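Local coordinates for protein SusD homolog (Bacteroides thetaiotaomicron VPI-5482, PDB 3IHV) that probably binds glycans at the outer membrane of this gut bacterium for uptake, as a SusD-family protein, at residues A[284-296]-A[326-338]. Residues are numbered along the deposited sequence; the frame is centred on the assembly and turned at random.
Sequences NGVKTTAIAGVRG and ANYQYTDTKKSLW
A single parallel beta bridge, T288 with Y330, docks the long loop that follows strand 259-263 against the edge of a beta hairpin. Y330 N donates to K287 O at 2.8 Å, nearly straight at 167°, and Y330 O accepts from T289 N at 3.2 Å. The example illustrates how a loop can borrow one bridge of a sheet and let side chains secure the rest. V286 reaches across with CG1, 3.6 Å from Y328 CE1 and 3.8 Å from Y330 CE2, while its CG2 meets A326 CB. The hydroxyls of Y328 and Y330 both hydrogen-bond D372 OD2, which links the two side chains. Alongside, K287 CB rests 3.5 Å from W338 CZ2, and its NZ hydrogen-bonds A299 O. Water 1 links K287 N, Y328 O and W338 NE1.

The hairpin joins strand 325-330 to strand 335-337, its turn marked by an ST motif at T331, and beyond the bridge that turn is held by T289 and R295. T289 OG1, placed between backbone N and carbonyl carbon (chi1 56°), donates to the anti lone pair of D332 OD1 at 2.7 Å. The same hydroxyl oxygen receives R295 NH2 in the guanidinium plane, while R295 NE bonds T289 O at 2.8 Å, a side-on grip. R295 NH2 also spans the contact to T331 O at 3.0 Å, lying well above that carbonyl's plane; NH1 reaches the same oxygen through water 2 and binds Q374 directly. I291 CD1 lies over the centre of one guanidinium face, and T288 CG2 sits toward the rim of the opposite one. With an alanine in place of R295, T331 O and T289 O would probably lose their shared donor group, and the T289 hydroxyl would be freer to turn from D332.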
loop_
_atom_site.group_PDB
_atom_site.type_symbol
_atom_site.label_atom_id
_atom_site.label_comp_id
_atom_site.label_asym_id
_atom_site.label_seq_id
_atom_site.Cartn_x
_atom_site.Cartn_y
_atom_site.Cartn_z
ATOM N N ASN A 284 4.536 4.603 11.688
ATOM C CA ASN A 284 3.612 3.483 11.862
ATOM C C ASN A 284 4.296 2.330 12.588
ATOM O O ASN A 284 3.940 1.167 12.418
ATOM C CB ASN A 284 3.054 3.027 10.526
ATOM C CG ASN A 284 4.101 2.376 9.646
ATOM O OD1 ASN A 284 5.327 2.562 9.873
ATOM N ND2 ASN A 284 3.657 1.639 8.649
ATOM N N GLY A 285 5.293 2.654 13.388
ATOM C CA GLY A 285 6.013 1.638 14.118
ATOM C C GLY A 285 5.378 1.264 15.443
ATOM O O GLY A 285 4.233 1.632 15.743
ATOM N N VAL A 286 6.173 0.570 16.255
ATOM C CA VAL A 286 5.820 0.272 17.627
ATOM C C VAL A 286 6.345 1.458 18.407
ATOM O O VAL A 286 7.456 1.919 18.133
ATOM C CB VAL A 286 6.476 -1.038 18.098
ATOM C CG1 VAL A 286 6.300 -1.202 19.606
ATOM C CG2 VAL A 286 5.850 -2.211 17.347
ATOM N N LYS A 287 5.567 1.972 19.360
ATOM C CA LYS A 287 6.003 3.109 20.165
ATOM C C LYS A 287 7.301 2.747 20.874
ATOM O O LYS A 287 7.356 1.766 21.603
ATOM C CB LYS A 287 4.893 3.501 21.150
ATOM C CG LYS A 287 5.118 4.780 21.912
ATOM C CD LYS A 287 5.116 5.996 21.019
ATOM C CE LYS A 287 4.748 7.295 21.735
ATOM N NZ LYS A 287 4.601 8.422 20.727
ATOM N N THR A 288 8.326 3.574 20.659
ATOM C CA THR A 288 9.696 3.326 21.156
ATOM C C THR A 288 10.408 4.610 21.534
ATOM O O THR A 288 10.377 5.601 20.783
ATOM C CB THR A 288 10.504 2.665 19.987
ATOM O OG1 THR A 288 9.772 1.561 19.449
ATOM C CG2 THR A 288 11.956 2.246 20.393
ATOM N N THR A 289 11.044 4.627 22.704
ATOM C CA THR A 289 11.790 5.797 23.118
ATOM C C THR A 289 13.180 5.846 22.490
ATOM O O THR A 289 13.768 4.827 22.160
ATOM C CB THR A 289 12.059 5.782 24.630
ATOM O OG1 THR A 289 12.740 4.568 24.964
ATOM C CG2 THR A 289 10.767 5.884 25.432
ATOM N N ALA A 290 13.682 7.066 22.335
ATOM C CA ALA A 290 15.031 7.295 21.879
ATOM C C ALA A 290 15.915 7.001 23.096
ATOM O O ALA A 290 15.517 7.327 24.238
ATOM C CB ALA A 290 15.192 8.774 21.417
ATOM N N ILE A 291 17.054 6.352 22.840
ATOM C CA ILE A 291 18.107 6.072 23.799
ATOM C C ILE A 291 19.390 6.664 23.195
ATOM O O ILE A 291 19.851 6.191 22.153
ATOM C CB ILE A 291 18.342 4.579 23.990
ATOM C CG1 ILE A 291 17.076 3.884 24.509
ATOM C CG2 ILE A 291 19.489 4.378 24.994
ATOM C CD1 ILE A 291 17.274 2.334 24.594
ATOM N N ALA A 292 19.930 7.700 23.838
ATOM C CA ALA A 292 21.088 8.426 23.322
ATOM C C ALA A 292 22.237 7.486 22.930
ATOM O O ALA A 292 22.670 6.647 23.719
ATOM C CB ALA A 292 21.532 9.493 24.333
ATOM N N GLY A 293 22.689 7.607 21.685
ATOM C CA GLY A 293 23.748 6.745 21.160
ATOM C C GLY A 293 23.342 5.320 20.803
ATOM O O GLY A 293 24.146 4.585 20.229
ATOM N N VAL A 294 22.100 4.929 21.064
ATOM C CA VAL A 294 21.676 3.548 20.800
ATOM C C VAL A 294 20.502 3.409 19.840
ATOM O O VAL A 294 20.519 2.586 18.926
ATOM C CB VAL A 294 21.222 2.892 22.121
ATOM C CG1 VAL A 294 20.765 1.431 21.867
ATOM C CG2 VAL A 294 22.337 2.978 23.161
ATOM N N ARG A 295 19.491 4.240 20.033
ATOM C CA ARG A 295 18.241 4.040 19.314
ATOM C C ARG A 295 17.536 5.334 19.096
ATOM O O ARG A 295 17.547 6.195 19.962
ATOM C CB ARG A 295 17.366 3.172 20.210
ATOM C CG ARG A 295 16.103 2.678 19.641
ATOM C CD ARG A 295 15.466 1.654 20.588
ATOM N NE ARG A 295 14.796 2.250 21.750
ATOM C CZ ARG A 295 14.266 1.526 22.747
ATOM N NH1 ARG A 295 14.370 0.206 22.753
ATOM N NH2 ARG A 295 13.645 2.116 23.760
ATOM N N GLY A 296 16.913 5.453 17.925
ATOM C CA GLY A 296 16.084 6.605 17.669
ATOM C C GLY A 296 14.688 6.253 18.167
ATOM O O GLY A 296 14.371 5.084 18.325
ATOM N N ALA A 326 0.649 -4.804 17.894
ATOM C CA ALA A 326 1.476 -4.669 19.066
ATOM C C ALA A 326 0.665 -4.109 20.219
ATOM O O ALA A 326 0.176 -2.992 20.144
ATOM C CB ALA A 326 2.675 -3.728 18.815
ATOM N N ASN A 327 0.545 -4.883 21.281
ATOM C CA ASN A 327 -0.123 -4.423 22.501
ATOM C C ASN A 327 0.912 -3.905 23.493
ATOM O O ASN A 327 0.613 -3.747 24.683
ATOM C CB ASN A 327 -0.949 -5.560 23.116
ATOM C CG ASN A 327 -0.098 -6.713 23.637
ATOM O OD1 ASN A 327 1.120 -6.782 23.418
ATOM N ND2 ASN A 327 -0.741 -7.629 24.367
ATOM N N TYR A 328 2.089 -3.555 22.974
ATOM C CA TYR A 328 3.241 -3.200 23.791
ATOM C C TYR A 328 3.970 -2.050 23.168
ATOM O O TYR A 328 3.758 -1.742 22.006
ATOM C CB TYR A 328 4.216 -4.400 23.824
ATOM C CG TYR A 328 4.692 -4.855 22.452
ATOM C CD1 TYR A 328 5.796 -4.254 21.834
ATOM C CD2 TYR A 328 4.024 -5.856 21.751
ATOM C CE1 TYR A 328 6.241 -4.651 20.589
ATOM C CE2 TYR A 328 4.447 -6.253 20.488
ATOM C CZ TYR A 328 5.578 -5.657 19.915
ATOM O OH TYR A 328 6.006 -6.025 18.648
ATOM N N GLN A 329 4.880 -1.469 23.943
ATOM C CA GLN A 329 5.765 -0.411 23.479
ATOM C C GLN A 329 7.126 -0.704 24.123
ATOM O O GLN A 329 7.241 -1.535 25.010
ATOM C CB GLN A 329 5.272 0.962 23.981
ATOM C CG GLN A 329 5.187 1.137 25.498
ATOM C CD GLN A 329 4.805 2.576 25.829
ATOM O OE1 GLN A 329 5.258 3.502 25.143
ATOM N NE2 GLN A 329 3.928 2.767 26.806
ATOM N N TYR A 330 8.150 0.017 23.697
ATOM C CA TYR A 330 9.472 -0.135 24.253
ATOM C C TYR A 330 9.807 1.153 25.013
ATOM O O TYR A 330 9.798 2.243 24.418
ATOM C CB TYR A 330 10.486 -0.334 23.149
ATOM C CG TYR A 330 10.291 -1.608 22.393
ATOM C CD1 TYR A 330 10.567 -2.836 22.981
ATOM C CD2 TYR A 330 9.820 -1.598 21.094
ATOM C CE1 TYR A 330 10.366 -4.044 22.268
ATOM C CE2 TYR A 330 9.644 -2.775 20.386
ATOM C CZ TYR A 330 9.902 -3.995 20.973
ATOM O OH TYR A 330 9.719 -5.169 20.244
ATOM N N THR A 331 10.106 1.005 26.297
ATOM C CA THR A 331 10.524 2.100 27.161
ATOM C C THR A 331 12.073 2.077 27.141
ATOM O O THR A 331 12.688 1.240 26.467
ATOM C CB THR A 331 10.007 1.881 28.623
ATOM O OG1 THR A 331 10.723 0.805 29.224
ATOM C CG2 THR A 331 8.529 1.561 28.620
ATOM N N ASP A 332 12.715 2.979 27.864
ATOM C CA ASP A 332 14.174 2.959 27.891
ATOM C C ASP A 332 14.731 1.589 28.355
ATOM O O ASP A 332 15.772 1.172 27.889
ATOM C CB ASP A 332 14.737 4.060 28.789
ATOM C CG ASP A 332 14.551 5.459 28.206
ATOM O OD1 ASP A 332 13.883 5.609 27.176
ATOM O OD2 ASP A 332 15.095 6.418 28.801
ATOM N N THR A 333 14.025 0.890 29.240
ATOM C CA THR A 333 14.527 -0.372 29.782
ATOM C C THR A 333 13.824 -1.670 29.369
ATOM O O THR A 333 14.416 -2.756 29.510
ATOM C CB THR A 333 14.473 -0.328 31.297
ATOM O OG1 THR A 333 13.151 0.027 31.696
ATOM C CG2 THR A 333 15.446 0.699 31.843
ATOM N N LYS A 334 12.594 -1.602 28.862
ATOM C CA LYS A 334 11.866 -2.846 28.577
ATOM C C LYS A 334 10.707 -2.725 27.597
ATOM O O LYS A 334 10.260 -1.626 27.264
ATOM C CB LYS A 334 11.293 -3.365 29.903
ATOM C CG LYS A 334 10.247 -2.434 30.528
ATOM C CD LYS A 334 9.990 -2.693 32.023
ATOM C CE LYS A 334 9.302 -4.026 32.334
ATOM N NZ LYS A 334 7.842 -4.067 31.967
ATOM N N LYS A 335 10.260 -3.901 27.138
ATOM C CA LYS A 335 9.045 -4.075 26.358
ATOM C C LYS A 335 7.979 -4.108 27.416
ATOM O O LYS A 335 8.056 -4.893 28.375
ATOM C CB LYS A 335 9.069 -5.401 25.599
ATOM C CG LYS A 335 7.841 -5.741 24.772
ATOM C CD LYS A 335 8.204 -6.980 23.962
ATOM C CE LYS A 335 7.059 -7.587 23.199
ATOM N NZ LYS A 335 7.478 -8.811 22.457
ATOM N N SER A 336 7.000 -3.241 27.276
ATOM C CA SER A 336 5.967 -3.091 28.273
ATOM C C SER A 336 4.597 -3.052 27.636
ATOM O O SER A 336 4.426 -2.474 26.566
ATOM C CB SER A 336 6.232 -1.778 29.012
ATOM O OG SER A 336 5.180 -1.475 29.876
ATOM N N LEU A 337 3.604 -3.655 28.276
ATOM C CA LEU A 337 2.249 -3.630 27.699
ATOM C C LEU A 337 1.664 -2.228 27.807
ATOM O O LEU A 337 1.845 -1.560 28.810
ATOM C CB LEU A 337 1.317 -4.579 28.433
ATOM C CG LEU A 337 1.647 -6.042 28.269
ATOM C CD1 LEU A 337 0.828 -6.838 29.300
ATOM C CD2 LEU A 337 1.426 -6.512 26.788
ATOM N N TRP A 338 0.933 -1.821 26.781
ATOM C CA TRP A 338 0.254 -0.531 26.776
ATOM C C TRP A 338 -0.665 -0.349 27.982
ATOM O O TRP A 338 -0.739 0.746 28.547
ATOM C CB TRP A 338 -0.538 -0.335 25.457
ATOM C CG TRP A 338 0.249 0.322 24.397
ATOM C CD1 TRP A 338 0.773 -0.235 23.290
ATOM C CD2 TRP A 338 0.657 1.690 24.390
ATOM N NE1 TRP A 338 1.426 0.716 22.546
ATOM C CE2 TRP A 338 1.381 1.903 23.218
ATOM C CE3 TRP A 338 0.427 2.760 25.249
ATOM C CZ2 TRP A 338 1.908 3.146 22.885
ATOM C CZ3 TRP A 338 0.938 3.980 24.921
ATOM C CH2 TRP A 338 1.685 4.158 23.772
HETATM O O HOH W 1 3.315 0.413 20.217
HETATM O O HOH W 2 13.392 -1.262 25.261
#